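Local coordinates for protein Ceg4 (Legionella pneumophila subsp. pneumophila, PDB 6AOK) that is a HAD-like phosphotyrosine phosphatase effector that attenuates eukaryotic MAPK signalling, its magnesium-binding phosphatase domain forming the part described here, at residues A121-Y125 / Q126-D130. Numbering follows the deposited sequence.
Sequences AVFKY and QGFSD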
loop_
_atom_site.group_PDB
_atom_site.type_symbol
_atom_site.label_atom_id
_atom_site.label_comp_id
_atom_site.label_asym_id
_atom_site.label_seq_id
_atom_site.Cartn_x
_atom_site.Cartn_y
_atom_site.Cartn_z
ATOM N N ALA A 121 -0.756 9.586 -5.494
ATOM C CA ALA A 121 -0.735 10.970 -5.006
ATOM C C ALA A 121 -0.413 11.025 -3.518
ATOM O O ALA A 121 0.268 11.953 -3.077
ATOM C CB ALA A 121 -2.060 11.679 -5.274
ATOM N N VAL A 122 -0.916 10.071 -2.716
ATOM C CA VAL A 122 -0.591 10.071 -1.290
ATOM C C VAL A 122 0.901 9.839 -1.073
ATOM O O VAL A 122 1.548 10.530 -0.269
ATOM C CB VAL A 122 -1.417 9.016 -0.520
ATOM C CG1 VAL A 122 -0.863 8.913 0.952
ATOM C CG2 VAL A 122 -2.922 9.435 -0.524
ATOM N N PHE A 123 1.451 8.793 -1.711
ATOM C CA PHE A 123 2.894 8.539 -1.603
ATOM C C PHE A 123 3.690 9.741 -2.065
ATOM O O PHE A 123 4.670 10.131 -1.432
ATOM C CB PHE A 123 3.278 7.307 -2.458
ATOM C CG PHE A 123 3.099 5.986 -1.739
ATOM C CD1 PHE A 123 1.865 5.317 -1.759
ATOM C CD2 PHE A 123 4.169 5.411 -1.078
ATOM C CE1 PHE A 123 1.689 4.125 -1.119
ATOM C CE2 PHE A 123 4.005 4.192 -0.372
ATOM C CZ PHE A 123 2.780 3.540 -0.399
ATOM N N LYS A 124 3.289 10.344 -3.173
ATOM C CA LYS A 124 4.007 11.520 -3.694
ATOM C C LYS A 124 3.959 12.664 -2.708
ATOM O O LYS A 124 4.968 13.342 -2.476
ATOM C CB LYS A 124 3.384 11.956 -5.026
ATOM C CG LYS A 124 3.972 13.212 -5.740
ATOM C CD LYS A 124 5.437 13.034 -6.021
ATOM C CE LYS A 124 5.755 11.715 -6.736
ATOM N NZ LYS A 124 7.251 11.486 -6.758
ATOM N N TYR A 125 2.780 12.931 -2.152
ATOM C CA TYR A 125 2.679 14.016 -1.185
ATOM C C TYR A 125 3.615 13.754 -0.018
ATOM O O TYR A 125 4.214 14.698 0.561
ATOM C CB TYR A 125 1.235 14.145 -0.695
ATOM C CG TYR A 125 1.156 15.101 0.472
ATOM C CD1 TYR A 125 1.455 16.458 0.296
ATOM C CD2 TYR A 125 0.815 14.657 1.727
ATOM C CE1 TYR A 125 1.431 17.342 1.365
ATOM C CE2 TYR A 125 0.780 15.529 2.798
ATOM C CZ TYR A 125 1.104 16.859 2.617
ATOM O OH TYR A 125 1.107 17.747 3.699
ATOM N N GLN A 126 3.751 12.472 0.363
ATOM C CA GLN A 126 4.519 12.148 1.562
ATOM C C GLN A 126 5.987 11.858 1.274
ATOM O O GLN A 126 6.683 11.303 2.128
ATOM C CB GLN A 126 3.837 11.015 2.348
ATOM C CG GLN A 126 2.435 11.496 2.907
ATOM C CD GLN A 126 1.878 10.556 3.933
ATOM O OE1 GLN A 126 0.980 9.755 3.644
ATOM N NE2 GLN A 126 2.410 10.624 5.144
ATOM N N GLY A 127 6.495 12.322 0.159
ATOM C CA GLY A 127 7.927 12.442 -0.002
ATOM C C GLY A 127 8.534 11.325 -0.796
ATOM O O GLY A 127 9.754 11.201 -0.813
ATOM N N PHE A 128 7.721 10.471 -1.398
ATOM C CA PHE A 128 8.253 9.387 -2.202
ATOM C C PHE A 128 8.607 9.831 -3.616
ATOM O O PHE A 128 7.884 10.597 -4.241
ATOM C CB PHE A 128 7.237 8.241 -2.211
ATOM C CG PHE A 128 7.239 7.485 -0.929
ATOM C CD1 PHE A 128 6.524 7.952 0.151
ATOM C CD2 PHE A 128 8.047 6.369 -0.764
ATOM C CE1 PHE A 128 6.513 7.251 1.364
ATOM C CE2 PHE A 128 8.069 5.668 0.444
ATOM C CZ PHE A 128 7.296 6.098 1.502
ATOM N N SER A 129 9.726 9.321 -4.136
ATOM C CA SER A 129 10.164 9.673 -5.479
ATOM C C SER A 129 9.397 8.849 -6.510
ATOM O O SER A 129 8.806 7.830 -6.191
ATOM C CB SER A 129 11.656 9.420 -5.634
ATOM O OG SER A 129 11.846 8.009 -5.633
ATOM N N ASP A 130 9.417 9.309 -7.764
ATOM C CA ASP A 130 8.786 8.528 -8.820
ATOM C C ASP A 130 9.406 7.145 -8.921
ATOM O O ASP A 130 8.692 6.156 -9.152
ATOM C CB ASP A 130 8.904 9.251 -10.149
ATOM C CG ASP A 130 8.068 10.518 -10.199
ATOM O OD1 ASP A 130 7.067 10.605 -9.462
ATOM O OD2 ASP A 130 8.415 11.432 -10.993
HETATM O O HOH W 1 7.656 13.382 -3.531
#
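K124 NZ is gripped by two oxygens that follow it in the chain: the carbonyl F128 O at 2.7 Å and the carboxylate D130 OD1, at the start of helix 130-133, at 2.8 Å. The first bond lies in the carbonyl plane, on a lone pair; the second, a salt bridge, comes from above the carboxylate plane. Bends at chi2 and chi3 (58° and 51°) curl the lysine chain back over the helix end, although its CB points away from the loop. F128 O also accepts a hydrogen bond from a water that donates to K124 O as well, linking the two carbonyls.

The backbone evidence identifies a Schellman motif closing helix 116-125. F128 N bonds to F123 O at 3.1 Å, G127 N reaches K124 O from above its carbonyl plane, and G127, the C-prime residue, has a positive phi. Just before it, Q126 N makes an i to i-4 helical bond to V122 O (3.0 Å), although Q126 itself has already left helical phi/psi.

The reversal brings F128 beside F123 in an edge-to-face pair, with centroids 5.0 Å apart and planes at 71°. F123 presents its edge, CD2 sitting 3.6 Å above the F128 ring plane and over its centre. Around this pair, F97 meets F123 edge-to-face and H98 stacks on F128, joining the turn to helix 91-100.

Q126 runs alongside V122, its OE1 3.4 Å from V122 CG1, and the OE1 of this buried residue accepts a hydrogen bond from M89 N. The neighbouring Y125 ring packs with F67 and Y74, while its hydroxyl is hydrogen-bonded to G72 O.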